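Local coordinates for nucleoplasmin-like protein (Drosophila melanogaster, PDB 1NLQ) that binds core histones and functions in the ATP-facilitated assembly of approximately regularly spaced nucleosomal arrays, at residues 18-23 against 101-106; 51-56 against 60-65; 5-10 against 30-35. All coordinates share one frame; numbering follows the deposited sequence.

In the fold
This chain is the N-terminal core of the protein, an eight-stranded β sandwich of the nucleoplasmin family. Contact 1 bridges its two four-stranded sheets, whereas contact 3 joins two strands of a single sheet across the intervening strand 97-104. These two contacts lie together, their centres about 6 Å apart, and backbone pairing links them: N103 N is 2.7 Å from S5 O. Contact 2, the hairpin 51-56/60-65 of the other sheet, lies about 16 Å from contact 1 and 15 Å from contact 3, centre to centre. By side chain, A65 is about 11 Å from K68, a residue inferred to act between pentamers, and E52 about 11 Å from a bound magnesium ion.

Contact 1: 18-23 against 101-106; sequences VTWDVD and GHNIKD
W20 and N103 meet across the interior of the β sandwich, joining strand 17-20 of one sheet to strand 97-104 of the other. The N103 side chain runs at a slant to that of W20. From CB, the first torsion (-161°) sets CG roughly opposite the backbone N and carries the amide to the pyrrole side of W20, with CG 3.6 Å from W20 NE1. At the tip the two branches behave differently. N103 OD1 sits at the ring edge and accepts a hydrogen bond from W20 NE1 at 3.1 Å; it also lies 3.7 Å from W20 CZ2. The other branch, N103 ND2, is 3.5 Å from W20 NE1, but both are donors and they do not bond. V22 adds an apolar neighbour, its CG2 methyl being 3.8 Å from N103 OD1.

Amide and indole planes are inclined by 63°. The indole N-H reaches OD1 from above the carbonyl plane, with an N-H...O angle of 141°. The buried indole nitrogen is thus provided with an acceptor by the opposite sheet, through a bent bond that is not directed at a lone pair of OD1 and is probably modest in strength.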
loop_
_atom_site.group_PDB
_atom_site.type_symbol
_atom_site.label_atom_id
_atom_site.label_comp_id
_atom_site.label_asym_id
_atom_site.label_seq_id
_atom_site.Cartn_x
_atom_site.Cartn_y
_atom_site.Cartn_z
ATOM N N VAL A 18 9.687 -20.533 -9.012
ATOM C CA VAL A 18 8.419 -21.107 -8.575
ATOM C C VAL A 18 7.415 -20.823 -9.684
ATOM O O VAL A 18 7.360 -19.712 -10.218
ATOM C CB VAL A 18 7.917 -20.482 -7.251
ATOM C CG1 VAL A 18 6.591 -21.106 -6.855
ATOM C CG2 VAL A 18 8.934 -20.706 -6.142
ATOM N N THR A 19 6.649 -21.840 -10.057
ATOM C CA THR A 19 5.662 -21.695 -11.106
ATOM C C THR A 19 4.257 -21.935 -10.582
ATOM O O THR A 19 4.020 -22.850 -9.792
ATOM C CB THR A 19 5.922 -22.684 -12.271
ATOM O OG1 THR A 19 7.191 -22.403 -12.873
ATOM C CG2 THR A 19 4.829 -22.561 -13.322
ATOM N N TRP A 20 3.331 -21.090 -11.014
ATOM C CA TRP A 20 1.932 -21.222 -10.637
ATOM C C TRP A 20 1.217 -21.658 -11.909
ATOM O O TRP A 20 1.281 -20.980 -12.933
ATOM C CB TRP A 20 1.350 -19.887 -10.162
ATOM C CG TRP A 20 -0.120 -19.974 -9.823
ATOM C CD1 TRP A 20 -0.681 -20.632 -8.763
ATOM C CD2 TRP A 20 -1.209 -19.387 -10.549
ATOM N NE1 TRP A 20 -2.052 -20.489 -8.782
ATOM C CE2 TRP A 20 -2.401 -19.729 -9.867
ATOM C CE3 TRP A 20 -1.295 -18.601 -11.706
ATOM C CZ2 TRP A 20 -3.663 -19.314 -10.308
ATOM C CZ3 TRP A 20 -2.555 -18.186 -12.145
ATOM C CH2 TRP A 20 -3.722 -18.546 -11.442
ATOM N N ASP A 21 0.550 -22.796 -11.851
ATOM C CA ASP A 21 -0.160 -23.275 -13.025
ATOM C C ASP A 21 -1.247 -24.240 -12.620
ATOM O O ASP A 21 -1.316 -25.365 -13.129
ATOM C CB ASP A 21 0.799 -23.959 -13.987
ATOM C CG ASP A 21 0.158 -24.256 -15.321
ATOM O OD1 ASP A 21 0.869 -24.761 -16.209
ATOM O OD2 ASP A 21 -1.055 -23.983 -15.481
ATOM N N VAL A 22 -2.099 -23.765 -11.713
ATOM C CA VAL A 22 -3.223 -24.516 -11.175
ATOM C C VAL A 22 -4.081 -25.246 -12.203
ATOM O O VAL A 22 -4.954 -24.646 -12.839
ATOM C CB VAL A 22 -4.146 -23.582 -10.356
ATOM C CG1 VAL A 22 -5.399 -24.321 -9.909
ATOM C CG2 VAL A 22 -3.392 -23.045 -9.164
ATOM N N ASP A 23 -3.837 -26.547 -12.346
ATOM C CA ASP A 23 -4.602 -27.371 -13.270
ATOM C C ASP A 23 -4.422 -26.906 -14.714
ATOM O O ASP A 23 -5.394 -26.600 -15.415
ATOM C CB ASP A 23 -6.074 -27.342 -12.854
ATOM C CG ASP A 23 -6.299 -28.029 -11.518
ATOM O OD1 ASP A 23 -7.269 -27.680 -10.805
ATOM O OD2 ASP A 23 -5.489 -28.928 -11.188
ATOM N N GLY A 101 0.024 -13.953 -1.493
ATOM C CA GLY A 101 -1.134 -13.535 -2.258
ATOM C C GLY A 101 -2.363 -14.399 -2.073
ATOM O O GLY A 101 -2.484 -15.148 -1.097
ATOM N N HIS A 102 -3.287 -14.252 -3.020
ATOM C CA HIS A 102 -4.550 -14.981 -3.034
ATOM C C HIS A 102 -4.554 -15.919 -4.219
ATOM O O HIS A 102 -4.289 -15.491 -5.340
ATOM C CB HIS A 102 -5.729 -14.021 -3.193
ATOM C CG HIS A 102 -5.895 -13.062 -2.058
ATOM N ND1 HIS A 102 -7.089 -12.916 -1.382
ATOM C CD2 HIS A 102 -5.026 -12.200 -1.478
ATOM C CE1 HIS A 102 -6.945 -12.007 -0.433
ATOM N NE2 HIS A 102 -5.703 -11.558 -0.469
ATOM N N ASN A 103 -4.860 -17.187 -3.972
ATOM C CA ASN A 103 -4.918 -18.180 -5.037
ATOM C C ASN A 103 -6.401 -18.396 -5.302
ATOM O O ASN A 103 -7.048 -19.172 -4.616
ATOM C CB ASN A 103 -4.286 -19.492 -4.580
ATOM C CG ASN A 103 -3.903 -20.381 -5.736
ATOM O OD1 ASN A 103 -4.473 -20.283 -6.826
ATOM N ND2 ASN A 103 -2.928 -21.262 -5.509
ATOM N N ILE A 104 -6.936 -17.703 -6.296
ATOM C CA ILE A 104 -8.357 -17.800 -6.616
ATOM C C ILE A 104 -8.632 -18.969 -7.565
ATOM O O ILE A 104 -8.139 -19.004 -8.689
ATOM C CB ILE A 104 -8.830 -16.474 -7.212
ATOM C CG1 ILE A 104 -8.552 -15.352 -6.204
ATOM C CG2 ILE A 104 -10.306 -16.535 -7.515
ATOM C CD1 ILE A 104 -8.588 -13.961 -6.803
ATOM N N LYS A 105 -9.442 -19.919 -7.105
ATOM C CA LYS A 105 -9.732 -21.126 -7.874
ATOM C C LYS A 105 -10.600 -20.994 -9.121
ATOM O O LYS A 105 -10.392 -21.708 -10.098
ATOM C CB LYS A 105 -10.339 -22.181 -6.944
ATOM C CG LYS A 105 -9.589 -22.373 -5.613
ATOM C CD LYS A 105 -8.094 -22.640 -5.806
ATOM C CE LYS A 105 -7.485 -23.221 -4.533
ATOM N NZ LYS A 105 -6.006 -23.331 -4.569
ATOM N N ASP A 106 -11.578 -20.098 -9.088
ATOM C CA ASP A 106 -12.455 -19.906 -10.240
ATOM C C ASP A 106 -13.221 -18.595 -10.140
ATOM O O ASP A 106 -12.991 -17.805 -9.225
ATOM C CB ASP A 106 -13.430 -21.083 -10.371
ATOM C CG ASP A 106 -14.196 -21.349 -9.096
ATOM O OD1 ASP A 106 -14.767 -20.391 -8.527
ATOM O OD2 ASP A 106 -14.234 -22.520 -8.669
#

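Contact 2: 51-56 against 60-65; sequences VEVNTP and VQIPIA
N54 and Q61 form a non-hydrogen-bonded pair of the antiparallel hairpin, and their side chains run alongside each other in the same direction. Their amide planes are nearly perpendicular, at 87°. N54 ND2 comes within 2.7 Å of Q61 OE1, but the bond is weak because the N-H points well off the acceptor. The same nitrogen also donates to E52 OE2, two residues along its own strand. E52 itself lies across the Q61 chain, its OE2 resting 3.1 Å from Q61 CG, so a small polar cluster forms on this face.

V53 and I64 make the main apolar encounter, crossing at about a right angle. A first torsion of 68° tucks V53 CG1 over its own backbone and turns this methyl towards the partner strand. It presses on I64 CG2 at 3.2 Å, tighter than ordinary van der Waals contact, and also meets I62 CG2 at 3.9 Å.

Backbone pairing is regular from T55-V60 to E52-P63; the register then slips by one residue before V51. I64 and A65 both face V51 in a classic β bulge: V51 O accepts I64 N at 2.8 Å and, weakly, A65 N at 3.5 Å.

On the far side of strand 48-55 lies strand 86-92, whose F88 packs against V53 and I64, while F81 of strand 74-82 in the opposite sheet covers V53 and T55. Strand 60-68 is the outermost strand of its sheet within the chain and abuts a neighbouring subunit, where I64 O accepts a hydrogen bond from Q36 of that subunit.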
loop_
_atom_site.group_PDB
_atom_site.type_symbol
_atom_site.label_atom_id
_atom_site.label_comp_id
_atom_site.label_asym_id
_atom_site.label_seq_id
_atom_site.Cartn_x
_atom_site.Cartn_y
_atom_site.Cartn_z
ATOM N N VAL A 51 12.976 -10.004 -8.276
ATOM C CA VAL A 51 12.085 -11.088 -8.662
ATOM C C VAL A 51 11.481 -10.714 -10.005
ATOM O O VAL A 51 10.973 -9.614 -10.180
ATOM C CB VAL A 51 10.942 -11.285 -7.644
ATOM C CG1 VAL A 51 9.996 -12.379 -8.119
ATOM C CG2 VAL A 51 11.512 -11.637 -6.282
ATOM N N GLU A 52 11.561 -11.626 -10.959
ATOM C CA GLU A 52 11.023 -11.381 -12.283
ATOM C C GLU A 52 9.830 -12.291 -12.497
ATOM O O GLU A 52 9.869 -13.463 -12.124
ATOM C CB GLU A 52 12.081 -11.686 -13.334
ATOM C CG GLU A 52 11.583 -11.549 -14.756
ATOM C CD GLU A 52 12.457 -12.296 -15.729
ATOM O OE1 GLU A 52 13.606 -11.869 -15.966
ATOM O OE2 GLU A 52 11.984 -13.327 -16.247
ATOM N N VAL A 53 8.764 -11.758 -13.080
ATOM C CA VAL A 53 7.589 -12.569 -13.337
ATOM C C VAL A 53 7.563 -12.901 -14.825
ATOM O O VAL A 53 7.937 -12.081 -15.661
ATOM C CB VAL A 53 6.272 -11.838 -12.921
ATOM C CG1 VAL A 53 6.009 -10.647 -13.819
ATOM C CG2 VAL A 53 5.100 -12.803 -12.993
ATOM N N ASN A 54 7.149 -14.126 -15.140
ATOM C CA ASN A 54 7.081 -14.576 -16.523
ATOM C C ASN A 54 5.733 -15.192 -16.847
ATOM O O ASN A 54 5.247 -16.058 -16.129
ATOM C CB ASN A 54 8.154 -15.629 -16.808
ATOM C CG ASN A 54 9.553 -15.094 -16.645
ATOM O OD1 ASN A 54 10.105 -15.069 -15.537
ATOM N ND2 ASN A 54 10.139 -14.643 -17.749
ATOM N N THR A 55 5.128 -14.738 -17.932
ATOM C CA THR A 55 3.860 -15.294 -18.373
ATOM C C THR A 55 3.903 -15.345 -19.889
ATOM O O THR A 55 3.916 -14.314 -20.550
ATOM C CB THR A 55 2.657 -14.441 -17.924
ATOM O OG1 THR A 55 2.380 -14.680 -16.538
ATOM C CG2 THR A 55 1.430 -14.805 -18.733
ATOM N N PRO A 56 3.935 -16.555 -20.462
ATOM C CA PRO A 56 3.979 -16.662 -21.925
ATOM C C PRO A 56 2.740 -16.026 -22.536
ATOM O O PRO A 56 2.821 -15.276 -23.517
ATOM C CB PRO A 56 4.026 -18.172 -22.159
ATOM C CG PRO A 56 4.681 -18.700 -20.887
ATOM C CD PRO A 56 3.951 -17.891 -19.842
ATOM N N VAL A 60 5.053 -11.708 -21.463
ATOM C CA VAL A 60 5.458 -11.008 -20.261
ATOM C C VAL A 60 6.686 -11.567 -19.557
ATOM O O VAL A 60 6.757 -12.751 -19.227
ATOM C CB VAL A 60 4.284 -10.953 -19.248
ATOM C CG1 VAL A 60 4.807 -10.693 -17.838
ATOM C CG2 VAL A 60 3.323 -9.834 -19.640
ATOM N N GLN A 61 7.654 -10.682 -19.355
ATOM C CA GLN A 61 8.891 -10.971 -18.646
ATOM C C GLN A 61 9.356 -9.617 -18.134
ATOM O O GLN A 61 9.844 -8.776 -18.900
ATOM C CB GLN A 61 9.956 -11.595 -19.552
ATOM C CG GLN A 61 11.310 -11.727 -18.845
ATOM C CD GLN A 61 12.274 -12.681 -19.535
ATOM O OE1 GLN A 61 12.174 -13.906 -19.396
ATOM N NE2 GLN A 61 13.215 -12.119 -20.284
ATOM N N ILE A 62 9.204 -9.409 -16.832
ATOM C CA ILE A 62 9.561 -8.131 -16.241
ATOM C C ILE A 62 9.702 -8.256 -14.726
ATOM O O ILE A 62 8.974 -9.019 -14.097
ATOM C CB ILE A 62 8.456 -7.094 -16.557
ATOM C CG1 ILE A 62 8.881 -5.693 -16.111
ATOM C CG2 ILE A 62 7.166 -7.493 -15.844
ATOM C CD1 ILE A 62 7.893 -4.598 -16.539
ATOM N N PRO A 63 10.659 -7.525 -14.128
ATOM C CA PRO A 63 10.843 -7.588 -12.671
ATOM C C PRO A 63 9.593 -7.021 -11.984
ATOM O O PRO A 63 9.055 -6.002 -12.427
ATOM C CB PRO A 63 12.067 -6.700 -12.441
ATOM C CG PRO A 63 12.849 -6.855 -13.719
ATOM C CD PRO A 63 11.760 -6.780 -14.766
ATOM N N ILE A 64 9.118 -7.676 -10.924
ATOM C CA ILE A 64 7.946 -7.175 -10.212
ATOM C C ILE A 64 8.306 -6.762 -8.799
ATOM O O ILE A 64 7.469 -6.258 -8.046
ATOM C CB ILE A 64 6.788 -8.198 -10.166
ATOM C CG1 ILE A 64 7.250 -9.522 -9.555
ATOM C CG2 ILE A 64 6.210 -8.369 -11.559
ATOM C CD1 ILE A 64 6.082 -10.476 -9.315
ATOM N N ALA A 65 9.567 -6.969 -8.449
ATOM C CA ALA A 65 10.064 -6.602 -7.134
ATOM C C ALA A 65 11.567 -6.333 -7.163
ATOM O O ALA A 65 12.330 -7.092 -7.753
ATOM C CB ALA A 65 9.757 -7.723 -6.124
#

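Contact 3: 5-10 against 30-35; sequences SFYGVT and QKLVIK
Y7 gives up the most surface here, its ring being covered by the ends of L32 and I34. The L32 methyl CD1 sits over one face of the phenol ring, 3.9 Å from the centroid and only 17° off the ring normal, a CH-pi contact. It is displaced somewhat towards the rim, so that Y7 CG is one of its nearest ring atoms, at 3.8 Å. The two side chains cross at about a right angle. In L32, chi1 of 178° carries CG out towards the tyrosine, and chi2 of 63° turns CD1 over its face.

I34 contributes less. Its CD1 approaches Y7 CD2 obliquely at 4.0 Å, beside the leucine methyl; both methyls meet the ring at CD2.

The strands bearing these residues are not neighbours. Strand 97-104 runs between 4-11 and 31-39 in an antiparallel sheet of the nucleoplasmin core, and the CA atoms of Y7 and I34 are 8.2 Å apart. The backbone of Y7 is hydrogen-bonded to that of G101 on this middle strand, which has no side chain there to stand between tyrosine and isoleucine. All three contact residues point into the sandwich, where F88 of the opposite sheet packs against each of them.

F6, next to Y7 in sequence, instead meets the ring of F81 of a neighbouring subunit. K35, which follows I34, forms salt bridges with D78 of its own chain and with D78 of that same neighbouring subunit.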
loop_
_atom_site.group_PDB
_atom_site.type_symbol
_atom_site.label_atom_id
_atom_site.label_comp_id
_atom_site.label_asym_id
_atom_site.label_seq_id
_atom_site.Cartn_x
_atom_site.Cartn_y
_atom_site.Cartn_z
ATOM N N SER A 5 -7.476 -19.737 -1.705
ATOM C CA SER A 5 -6.467 -20.367 -0.874
ATOM C C SER A 5 -5.300 -19.399 -0.754
ATOM O O SER A 5 -4.988 -18.663 -1.693
ATOM C CB SER A 5 -5.978 -21.665 -1.505
ATOM O OG SER A 5 -4.938 -22.234 -0.732
ATOM N N PHE A 6 -4.665 -19.397 0.409
ATOM C CA PHE A 6 -3.521 -18.534 0.649
ATOM C C PHE A 6 -2.355 -18.969 -0.229
ATOM O O PHE A 6 -2.127 -20.164 -0.398
ATOM C CB PHE A 6 -3.109 -18.612 2.117
ATOM C CG PHE A 6 -1.844 -17.880 2.425
ATOM C CD1 PHE A 6 -1.809 -16.493 2.418
ATOM C CD2 PHE A 6 -0.676 -18.578 2.710
ATOM C CE1 PHE A 6 -0.632 -15.808 2.689
ATOM C CE2 PHE A 6 0.509 -17.904 2.983
ATOM C CZ PHE A 6 0.531 -16.515 2.973
ATOM N N TYR A 7 -1.628 -18.006 -0.795
ATOM C CA TYR A 7 -0.475 -18.319 -1.632
ATOM C C TYR A 7 0.747 -17.779 -0.916
ATOM O O TYR A 7 0.782 -16.610 -0.535
ATOM C CB TYR A 7 -0.585 -17.659 -3.018
ATOM C CG TYR A 7 0.502 -18.089 -3.998
ATOM C CD1 TYR A 7 0.527 -19.382 -4.530
ATOM C CD2 TYR A 7 1.494 -17.196 -4.408
ATOM C CE1 TYR A 7 1.518 -19.774 -5.457
ATOM C CE2 TYR A 7 2.480 -17.575 -5.331
ATOM C CZ TYR A 7 2.484 -18.862 -5.852
ATOM O OH TYR A 7 3.437 -19.222 -6.779
ATOM N N GLY A 8 1.733 -18.640 -0.712
ATOM C CA GLY A 8 2.953 -18.230 -0.052
ATOM C C GLY A 8 4.082 -19.130 -0.489
ATOM O O GLY A 8 4.098 -20.316 -0.153
ATOM N N VAL A 9 5.019 -18.574 -1.250
ATOM C CA VAL A 9 6.166 -19.333 -1.737
ATOM C C VAL A 9 7.468 -18.590 -1.438
ATOM O O VAL A 9 7.472 -17.366 -1.259
ATOM C CB VAL A 9 6.045 -19.614 -3.251
ATOM C CG1 VAL A 9 4.745 -20.340 -3.524
ATOM C CG2 VAL A 9 6.097 -18.310 -4.049
ATOM N N THR A 10 8.564 -19.337 -1.377
ATOM C CA THR A 10 9.867 -18.755 -1.070
ATOM C C THR A 10 10.864 -18.969 -2.208
ATOM O O THR A 10 10.877 -20.027 -2.846
ATOM C CB THR A 10 10.456 -19.368 0.226
ATOM O OG1 THR A 10 9.488 -19.305 1.286
ATOM C CG2 THR A 10 11.703 -18.616 0.645
ATOM N N GLN A 30 -9.540 -19.044 -12.936
ATOM C CA GLN A 30 -8.530 -18.996 -11.892
ATOM C C GLN A 30 -7.665 -17.750 -12.020
ATOM O O GLN A 30 -7.282 -17.352 -13.119
ATOM C CB GLN A 30 -7.647 -20.249 -11.907
ATOM C CG GLN A 30 -6.888 -20.513 -13.189
ATOM C CD GLN A 30 -7.625 -21.481 -14.099
ATOM O OE1 GLN A 30 -8.720 -21.186 -14.569
ATOM N NE2 GLN A 30 -7.026 -22.653 -14.339
ATOM N N LYS A 31 -7.372 -17.130 -10.883
ATOM C CA LYS A 31 -6.558 -15.924 -10.856
ATOM C C LYS A 31 -5.618 -15.930 -9.665
ATOM O O LYS A 31 -5.997 -16.329 -8.569
ATOM C CB LYS A 31 -7.447 -14.677 -10.774
ATOM C CG LYS A 31 -6.674 -13.362 -10.678
ATOM C CD LYS A 31 -7.575 -12.169 -10.356
ATOM C CE LYS A 31 -8.669 -11.987 -11.398
ATOM N NZ LYS A 31 -9.437 -10.720 -11.198
ATOM N N LEU A 32 -4.392 -15.485 -9.896
ATOM C CA LEU A 32 -3.400 -15.397 -8.835
ATOM C C LEU A 32 -3.189 -13.921 -8.545
ATOM O O LEU A 32 -2.833 -13.149 -9.436
ATOM C CB LEU A 32 -2.079 -16.017 -9.279
ATOM C CG LEU A 32 -0.947 -15.927 -8.252
ATOM C CD1 LEU A 32 -1.314 -16.707 -6.992
ATOM C CD2 LEU A 32 0.321 -16.479 -8.862
ATOM N N VAL A 33 -3.425 -13.516 -7.303
ATOM C CA VAL A 33 -3.245 -12.126 -6.928
ATOM C C VAL A 33 -2.020 -12.052 -6.037
ATOM O O VAL A 33 -1.959 -12.730 -5.019
ATOM C CB VAL A 33 -4.454 -11.586 -6.137
ATOM C CG1 VAL A 33 -4.249 -10.104 -5.827
ATOM C CG2 VAL A 33 -5.738 -11.798 -6.934
ATOM N N ILE A 34 -1.039 -11.253 -6.428
ATOM C CA ILE A 34 0.166 -11.127 -5.618
ATOM C C ILE A 34 0.069 -9.853 -4.801
ATOM O O ILE A 34 0.095 -8.752 -5.347
ATOM C CB ILE A 34 1.427 -11.097 -6.494
ATOM C CG1 ILE A 34 1.564 -12.421 -7.252
ATOM C CG2 ILE A 34 2.649 -10.860 -5.631
ATOM C CD1 ILE A 34 1.503 -13.664 -6.368
ATOM N N LYS A 35 -0.046 -10.019 -3.485
ATOM C CA LYS A 35 -0.201 -8.895 -2.573
ATOM C C LYS A 35 1.075 -8.320 -2.001
ATOM O O LYS A 35 1.193 -7.110 -1.852
ATOM C CB LYS A 35 -1.109 -9.297 -1.409
ATOM C CG LYS A 35 -2.552 -9.574 -1.790
ATOM C CD LYS A 35 -3.224 -8.301 -2.259
ATOM C CE LYS A 35 -4.731 -8.461 -2.390
ATOM N NZ LYS A 35 -5.382 -7.153 -2.700
#